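PDB 4LW8: putative epimerase from Burkholderia cenocepacia, which probably binds a nicotinamide cofactor and epimerises a nucleotide-activated sugar for the O-antigen of bacterial lipopolysaccharide. Local coordinates for residues Y255-A268 and L308-R320. Sequence-based numbering, arbitrary orientation.
Sequences YSLKEVLAMLSRIA and LDETLRWMVDAMR
Ile267 and Leu312 are the two bumps that lock helix 257-268 against helix 308-320, each a knob in a hole of the other helix. Ile267 drops among Asp309, Leu312, Arg313 and Val316. Isoleucine suits this hollow because its two branches part at CB: CG1 and CD1 go down to the backbone of Asp309 and Arg313, with Ile267 CD1 3.9 Å from Asp309 O, while CG2 turns toward Arg313 and Val316. In return Leu312 fills the hollow of Val260, Met263, Leu264 and Ile267. Its CD1 ends 4.0 Å from Val260 CG1 and 3.9 Å from Met263 SD, and Leu264 CD2 bridges from Leu312 CB to Val316 CG2, the latter at 3.8 Å.

The axes of the two helical segments pass 10.0 Å apart and cross at -52°. On the outer side of the contact the long Arg313 bends at chi3 (-69°) and lays one guanidinium face over Ile267 CG1, 3.7 Å from Arg313 NH2, roofing the hydrophobic knob while keeping its charge at the surface. Met263, extended beyond CG, sends its pliable sulfur across the CB of Asp309. At the N-terminal end Leu308 CD2 lies over one face of the Tyr255 ring, 3.4 Å from Tyr255 CD2. The phenol's OH meets two waters, one donating to Asp309 OD2 and the other accepting from Leu308 N, so polar groups at the helix start are joined through solvent.

A capping box of Ser256 and Glu259 starts helix 257-268 directly after strand 254-256, which pairs antiparallel with strand 221-226. Phe224 of that strand touches Leu308, Thr311 is hydrogen-bonded to Asp226, and helix 198-207 packs Tyr206 against Leu264 and Ala268, placing the helix pair in the C-terminal part of this epimerase/dehydratase fold.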
ATOM      1  N   TYR A 255      -0.570  29.218  -0.434  1.00 38.23           N
ATOM      2  CA  TYR A 255       0.400  30.303  -0.353  1.00 34.07           C
ATOM      3  C   TYR A 255       1.712  29.938  -1.046  1.00 31.45           C
ATOM      4  O   TYR A 255       2.225  28.835  -0.864  1.00 34.35           O
ATOM      5  CB  TYR A 255       0.696  30.647   1.112  1.00 34.99           C
ATOM      6  CG  TYR A 255      -0.443  31.240   1.926  1.00 36.68           C
ATOM      7  CD1 TYR A 255      -0.775  32.583   1.827  1.00 45.00           C
ATOM      8  CD2 TYR A 255      -1.179  30.446   2.793  1.00 35.43           C
ATOM      9  CE1 TYR A 255      -1.805  33.121   2.590  1.00 53.15           C
ATOM     10  CE2 TYR A 255      -2.206  30.972   3.559  1.00 41.52           C
ATOM     11  CZ  TYR A 255      -2.515  32.305   3.454  1.00 56.86           C
ATOM     12  OH  TYR A 255      -3.543  32.814   4.216  1.00 70.72           O
ATOM     13  N   SER A 256       2.259  30.861  -1.831  1.00 34.66           N
ATOM     14  CA  SER A 256       3.593  30.675  -2.387  1.00 33.81           C
ATOM     15  C   SER A 256       4.638  30.982  -1.319  1.00 36.21           C
ATOM     16  O   SER A 256       4.344  31.660  -0.336  1.00 33.27           O
ATOM     17  CB  SER A 256       3.809  31.583  -3.591  1.00 40.15           C
ATOM     18  OG  SER A 256       3.858  32.941  -3.191  1.00 42.21           O
ATOM     19  N   LEU A 257       5.866  30.521  -1.529  1.00 36.92           N
ATOM     20  CA  LEU A 257       6.954  30.825  -0.603  1.00 37.64           C
ATOM     21  C   LEU A 257       7.223  32.334  -0.556  1.00 42.33           C
ATOM     22  O   LEU A 257       7.625  32.877   0.470  1.00 39.60           O
ATOM     23  CB  LEU A 257       8.211  30.062  -1.002  1.00 37.98           C
ATOM     24  CG  LEU A 257       9.053  29.441   0.107  1.00 47.88           C
ATOM     25  CD1 LEU A 257       8.188  28.875   1.232  1.00 50.23           C
ATOM     26  CD2 LEU A 257       9.915  28.351  -0.508  1.00 48.06           C
ATOM     27  N   LYS A 258       6.963  33.003  -1.672  1.00 31.03           N
ATOM     28  CA  LYS A 258       7.095  34.452  -1.763  1.00 40.31           C
ATOM     29  C   LYS A 258       6.104  35.159  -0.833  1.00 38.10           C
ATOM     30  O   LYS A 258       6.458  36.136  -0.176  1.00 41.37           O
ATOM     31  CB  LYS A 258       6.882  34.918  -3.211  1.00 40.81           C
ATOM     32  CG  LYS A 258       7.187  36.391  -3.457  1.00 44.56           C
ATOM     33  CD  LYS A 258       6.800  36.828  -4.872  1.00 50.41           C
ATOM     34  CE  LYS A 258       7.063  38.321  -5.085  1.00 57.75           C
ATOM     35  NZ  LYS A 258       6.538  38.823  -6.393  1.00 63.88           N
ATOM     36  N   GLU A 259       4.870  34.666  -0.785  1.00 37.09           N
ATOM     37  CA  GLU A 259       3.862  35.221   0.119  1.00 40.59           C
ATOM     38  C   GLU A 259       4.246  34.990   1.578  1.00 40.62           C
ATOM     39  O   GLU A 259       4.061  35.869   2.423  1.00 39.78           O
ATOM     40  CB  GLU A 259       2.482  34.601  -0.138  1.00 44.05           C
ATOM     41  CG  GLU A 259       1.855  34.887  -1.512  1.00 52.60           C
ATOM     42  CD  GLU A 259       0.580  34.072  -1.732  1.00 61.90           C
ATOM     43  OE1 GLU A 259      -0.486  34.464  -1.204  1.00 68.88           O
ATOM     44  OE2 GLU A 259       0.644  33.027  -2.414  1.00 58.53           O
ATOM     45  N   VAL A 260       4.789  33.810   1.866  1.00 29.55           N
ATOM     46  CA  VAL A 260       5.177  33.469   3.228  1.00 29.24           C
ATOM     47  C   VAL A 260       6.352  34.344   3.656  1.00 35.38           C
ATOM     48  O   VAL A 260       6.342  34.924   4.750  1.00 35.17           O
ATOM     49  CB  VAL A 260       5.540  31.973   3.360  1.00 32.43           C
ATOM     50  CG1 VAL A 260       6.043  31.672   4.766  1.00 31.35           C
ATOM     51  CG2 VAL A 260       4.322  31.111   3.056  1.00 28.66           C
ATOM     52  N   LEU A 261       7.349  34.463   2.779  1.00 31.85           N
ATOM     53  CA  LEU A 261       8.481  35.346   3.037  1.00 36.90           C
ATOM     54  C   LEU A 261       8.007  36.775   3.296  1.00 39.17           C
ATOM     55  O   LEU A 261       8.484  37.429   4.216  1.00 40.87           O
ATOM     56  CB  LEU A 261       9.473  35.325   1.862  1.00 38.69           C
ATOM     57  CG  LEU A 261      10.269  34.025   1.705  1.00 39.55           C
ATOM     58  CD1 LEU A 261      10.972  33.954   0.338  1.00 36.02           C
ATOM     59  CD2 LEU A 261      11.260  33.900   2.857  1.00 37.88           C
ATOM     60  N   ALA A 262       7.058  37.252   2.496  1.00 38.51           N
ATOM     61  CA  ALA A 262       6.570  38.619   2.658  1.00 40.84           C
ATOM     62  C   ALA A 262       5.908  38.817   4.027  1.00 42.36           C
ATOM     63  O   ALA A 262       6.067  39.871   4.647  1.00 39.97           O
ATOM     64  CB  ALA A 262       5.611  38.973   1.542  1.00 40.60           C
ATOM     65  N   MET A 263       5.185  37.800   4.497  1.00 40.17           N
ATOM     66  CA  MET A 263       4.545  37.840   5.817  1.00 39.96           C
ATOM     67  C   MET A 263       5.567  37.934   6.942  1.00 41.43           C
ATOM     68  O   MET A 263       5.380  38.666   7.921  1.00 38.21           O
ATOM     69  CB  MET A 263       3.671  36.604   6.041  1.00 36.17           C
ATOM     70  CG  MET A 263       2.356  36.594   5.278  1.00 36.01           C
ATOM     71  SD  MET A 263       1.457  35.033   5.502  1.00 48.87           S
ATOM     72  CE  MET A 263       0.103  35.301   4.374  1.00 72.18           C
ATOM     73  N   LEU A 264       6.634  37.157   6.807  1.00 37.34           N
ATOM     74  CA  LEU A 264       7.655  37.106   7.834  1.00 38.23           C
ATOM     75  C   LEU A 264       8.485  38.375   7.815  1.00 41.68           C
ATOM     76  O   LEU A 264       8.903  38.857   8.871  1.00 38.15           O
ATOM     77  CB  LEU A 264       8.533  35.868   7.652  1.00 33.80           C
ATOM     78  CG  LEU A 264       7.860  34.542   8.035  1.00 28.79           C
ATOM     79  CD1 LEU A 264       8.635  33.363   7.466  1.00 27.42           C
ATOM     80  CD2 LEU A 264       7.744  34.418   9.558  1.00 29.00           C
ATOM     81  N   SER A 265       8.706  38.924   6.620  1.00 34.81           N
ATOM     82  CA  SER A 265       9.401  40.201   6.492  1.00 39.32           C
ATOM     83  C   SER A 265       8.645  41.295   7.240  1.00 46.86           C
ATOM     84  O   SER A 265       9.252  42.118   7.923  1.00 48.49           O
ATOM     85  CB  SER A 265       9.573  40.594   5.020  1.00 38.59           C
ATOM     86  OG  SER A 265      10.461  39.701   4.349  1.00 44.84           O
ATOM     87  N   ARG A 266       7.318  41.294   7.111  1.00 46.88           N
ATOM     88  CA  ARG A 266       6.484  42.284   7.796  1.00 50.95           C
ATOM     89  C   ARG A 266       6.555  42.084   9.308  1.00 47.84           C
ATOM     90  O   ARG A 266       6.629  43.052  10.069  1.00 49.30           O
ATOM     91  CB  ARG A 266       5.031  42.198   7.316  1.00 49.25           C
ATOM     92  N   ILE A 267       6.576  40.820   9.730  1.00 42.10           N
ATOM     93  CA  ILE A 267       6.640  40.475  11.149  1.00 45.61           C
ATOM     94  C   ILE A 267       8.003  40.822  11.765  1.00 52.62           C
ATOM     95  O   ILE A 267       8.080  41.399  12.854  1.00 53.81           O
ATOM     96  CB  ILE A 267       6.356  38.978  11.366  1.00 40.94           C
ATOM     97  CG1 ILE A 267       4.891  38.660  11.049  1.00 40.54           C
ATOM     98  CG2 ILE A 267       6.673  38.567  12.796  1.00 36.96           C
ATOM     99  CD1 ILE A 267       4.603  37.165  10.869  1.00 33.90           C
ATOM    100  N   ALA A 268       9.076  40.466  11.065  1.00 46.35           N
ATOM    101  CA  ALA A 268      10.432  40.647  11.576  1.00 42.69           C
ATOM    102  C   ALA A 268      10.982  42.043  11.311  1.00 46.06           C
ATOM    103  O   ALA A 268      11.918  42.483  11.969  1.00 49.66           O
ATOM    104  CB  ALA A 268      11.356  39.602  10.977  1.00 40.44           C
ATOM    105  N   LEU A 308      -2.721  32.414   8.326  1.00 40.57           N
ATOM    106  CA  LEU A 308      -1.344  31.946   8.403  1.00 40.78           C
ATOM    107  C   LEU A 308      -0.418  32.999   9.028  1.00 35.91           C
ATOM    108  O   LEU A 308       0.510  32.652   9.757  1.00 34.91           O
ATOM    109  CB  LEU A 308      -0.825  31.542   7.011  1.00 38.40           C
ATOM    110  CG  LEU A 308       0.550  30.854   6.929  1.00 30.95           C
ATOM    111  CD1 LEU A 308       0.593  29.573   7.741  1.00 26.74           C
ATOM    112  CD2 LEU A 308       0.914  30.550   5.491  1.00 34.05           C
ATOM    113  N   ASP A 309      -0.662  34.278   8.776  1.00 36.67           N
ATOM    114  CA  ASP A 309       0.245  35.288   9.328  1.00 45.22           C
ATOM    115  C   ASP A 309       0.146  35.311  10.869  1.00 44.17           C
ATOM    116  O   ASP A 309       1.130  35.592  11.557  1.00 41.56           O
ATOM    117  CB  ASP A 309      -0.023  36.672   8.726  1.00 53.66           C
ATOM    118  CG  ASP A 309      -1.255  37.326   9.294  1.00 70.71           C
ATOM    119  OD1 ASP A 309      -1.111  38.181  10.197  1.00 80.47           O
ATOM    120  OD2 ASP A 309      -2.365  36.994   8.831  1.00 74.82           O
ATOM    121  N   GLU A 310      -1.035  35.019  11.406  1.00 42.14           N
ATOM    122  CA  GLU A 310      -1.178  34.845  12.855  1.00 39.50           C
ATOM    123  C   GLU A 310      -0.372  33.615  13.331  1.00 35.39           C
ATOM    124  O   GLU A 310       0.365  33.674  14.310  1.00 35.83           O
ATOM    125  CB  GLU A 310      -2.646  34.676  13.234  1.00 42.78           C
ATOM    126  CG  GLU A 310      -2.885  34.529  14.726  1.00 54.29           C
ATOM    127  CD  GLU A 310      -4.366  34.454  15.084  1.00 61.84           C
ATOM    128  OE1 GLU A 310      -5.189  35.093  14.387  1.00 61.34           O
ATOM    129  OE2 GLU A 310      -4.701  33.761  16.072  1.00 59.84           O
ATOM    130  N   THR A 311      -0.510  32.505  12.619  1.00 37.36           N
ATOM    131  CA  THR A 311       0.271  31.305  12.904  1.00 34.20           C
ATOM    132  C   THR A 311       1.770  31.604  12.913  1.00 35.59           C
ATOM    133  O   THR A 311       2.496  31.192  13.820  1.00 34.09           O
ATOM    134  CB  THR A 311       0.004  30.205  11.860  1.00 31.90           C
ATOM    135  OG1 THR A 311      -1.396  29.903  11.819  1.00 32.60           O
ATOM    136  CG2 THR A 311       0.816  28.937  12.175  1.00 24.32           C
ATOM    137  N   LEU A 312       2.231  32.326  11.898  1.00 34.42           N
ATOM    138  CA  LEU A 312       3.650  32.609  11.767  1.00 32.80           C
ATOM    139  C   LEU A 312       4.129  33.549  12.879  1.00 35.17           C
ATOM    140  O   LEU A 312       5.235  33.391  13.388  1.00 37.70           O
ATOM    141  CB  LEU A 312       3.953  33.197  10.387  1.00 36.25           C
ATOM    142  CG  LEU A 312       3.819  32.239   9.193  1.00 34.01           C
ATOM    143  CD1 LEU A 312       3.851  32.992   7.864  1.00 30.94           C
ATOM    144  CD2 LEU A 312       4.912  31.181   9.233  1.00 28.53           C
ATOM    145  N   ARG A 313       3.300  34.515  13.260  1.00 35.92           N
ATOM    146  CA  ARG A 313       3.682  35.452  14.318  1.00 36.62           C
ATOM    147  C   ARG A 313       3.781  34.702  15.639  1.00 43.29           C
ATOM    148  O   ARG A 313       4.695  34.922  16.434  1.00 38.16           O
ATOM    149  CB  ARG A 313       2.680  36.603  14.437  1.00 41.37           C
ATOM    150  CG  ARG A 313       3.161  37.715  15.370  1.00 54.04           C
ATOM    151  CD  ARG A 313       2.194  38.887  15.437  1.00 58.00           C
ATOM    152  NE  ARG A 313       2.142  39.655  14.193  1.00 62.85           N
ATOM    153  CZ  ARG A 313       3.019  40.598  13.848  1.00 59.93           C
ATOM    154  NH1 ARG A 313       4.038  40.888  14.648  1.00 59.66           N
ATOM    155  NH2 ARG A 313       2.879  41.248  12.700  1.00 52.30           N
ATOM    156  N   TRP A 314       2.819  33.811  15.849  1.00 43.39           N
ATOM    157  CA  TRP A 314       2.790  32.922  16.996  1.00 38.85           C
ATOM    158  C   TRP A 314       4.119  32.176  17.122  1.00 38.12           C
ATOM    159  O   TRP A 314       4.727  32.153  18.193  1.00 36.44           O
ATOM    160  CB  TRP A 314       1.620  31.954  16.842  1.00 38.39           C
ATOM    161  CG  TRP A 314       1.505  30.858  17.861  1.00 38.41           C
ATOM    162  CD1 TRP A 314       1.569  30.980  19.222  1.00 45.45           C
ATOM    163  CD2 TRP A 314       1.221  29.480  17.597  1.00 35.09           C
ATOM    164  NE1 TRP A 314       1.375  29.754  19.817  1.00 35.02           N
ATOM    165  CE2 TRP A 314       1.153  28.819  18.844  1.00 33.39           C
ATOM    166  CE3 TRP A 314       1.028  28.738  16.427  1.00 32.40           C
ATOM    167  CZ2 TRP A 314       0.908  27.449  18.950  1.00 36.57           C
ATOM    168  CZ3 TRP A 314       0.775  27.376  16.535  1.00 34.92           C
ATOM    169  CH2 TRP A 314       0.723  26.747  17.784  1.00 27.58           C
ATOM    170  N   MET A 315       4.584  31.609  16.009  1.00 33.13           N
ATOM    171  CA  MET A 315       5.835  30.841  15.978  1.00 36.18           C
ATOM    172  C   MET A 315       7.079  31.728  16.174  1.00 39.37           C
ATOM    173  O   MET A 315       8.008  31.355  16.899  1.00 36.84           O
ATOM    174  CB  MET A 315       5.934  30.058  14.657  1.00 26.84           C
ATOM    175  CG  MET A 315       4.818  29.002  14.490  1.00 26.79           C
ATOM    176  SD  MET A 315       4.668  28.336  12.814  1.00 30.59           S
ATOM    177  CE  MET A 315       6.251  27.526  12.593  1.00 27.33           C
ATOM    178  N   VAL A 316       7.115  32.881  15.508  1.00 39.49           N
ATOM    179  CA  VAL A 316       8.239  33.803  15.664  1.00 35.60           C
ATOM    180  C   VAL A 316       8.347  34.253  17.122  1.00 38.78           C
ATOM    181  O   VAL A 316       9.424  34.219  17.710  1.00 41.68           O
ATOM    182  CB  VAL A 316       8.114  35.044  14.755  1.00 38.21           C
ATOM    183  CG1 VAL A 316       9.130  36.119  15.178  1.00 35.15           C
ATOM    184  CG2 VAL A 316       8.329  34.661  13.286  1.00 34.48           C
ATOM    185  N   ASP A 317       7.220  34.653  17.700  1.00 35.65           N
ATOM    186  CA  ASP A 317       7.190  35.108  19.087  1.00 46.40           C
ATOM    187  C   ASP A 317       7.685  34.020  20.037  1.00 47.02           C
ATOM    188  O   ASP A 317       8.429  34.296  20.969  1.00 50.67           O
ATOM    189  CB  ASP A 317       5.780  35.549  19.490  1.00 50.11           C
ATOM    190  CG  ASP A 317       5.351  36.839  18.811  1.00 55.08           C
ATOM    191  OD1 ASP A 317       6.225  37.570  18.296  1.00 57.20           O
ATOM    192  OD2 ASP A 317       4.138  37.136  18.823  1.00 59.73           O
ATOM    193  N   ALA A 318       7.265  32.784  19.804  1.00 48.91           N
ATOM    194  CA  ALA A 318       7.690  31.684  20.661  1.00 47.39           C
ATOM    195  C   ALA A 318       9.192  31.466  20.539  1.00 46.21           C
ATOM    196  O   ALA A 318       9.859  31.195  21.529  1.00 51.40           O
ATOM    197  CB  ALA A 318       6.932  30.405  20.324  1.00 44.08           C
ATOM    198  N   MET A 319       9.724  31.601  19.328  1.00 41.10           N
ATOM    199  CA  MET A 319      11.160  31.415  19.115  1.00 44.62           C
ATOM    200  C   MET A 319      11.987  32.475  19.845  1.00 56.34           C
ATOM    201  O   MET A 319      13.029  32.168  20.417  1.00 62.53           O
ATOM    202  CB  MET A 319      11.497  31.429  17.628  1.00 40.12           C
ATOM    203  CG  MET A 319      11.139  30.145  16.891  1.00 49.65           C
ATOM    204  SD  MET A 319      12.115  28.713  17.397  1.00 74.72           S
ATOM    205  CE  MET A 319      13.616  28.996  16.462  1.00 45.81           C
ATOM    206  N   ARG A 320      11.514  33.718  19.822  1.00 59.04           N
ATOM    207  CA  ARG A 320      12.240  34.828  20.430  1.00 60.22           C
ATOM    208  C   ARG A 320      12.122  34.808  21.950  1.00 70.86           C
ATOM    209  O   ARG A 320      13.047  35.207  22.653  1.00 79.39           O
ATOM    210  CB  ARG A 320      11.729  36.163  19.881  1.00 58.13           C
ATOM    211  CG  ARG A 320      12.066  36.380  18.406  1.00 61.62           C
ATOM    212  CD  ARG A 320      11.567  37.722  17.889  1.00 65.96           C
ATOM    213  NE  ARG A 320      12.216  38.062  16.627  1.00 71.29           N
ATOM    214  CZ  ARG A 320      11.882  39.093  15.854  1.00 74.44           C
ATOM    215  NH1 ARG A 320      10.895  39.906  16.211  1.00 72.90           N
ATOM    216  NH2 ARG A 320      12.538  39.307  14.718  1.00 76.44           N
TER
HETATM  217  O   HOH W   1      -2.785  35.097   6.347  1.00 44.54           O
HETATM  218  O   HOH W   2      -4.650  31.075   6.022  1.00 49.75           O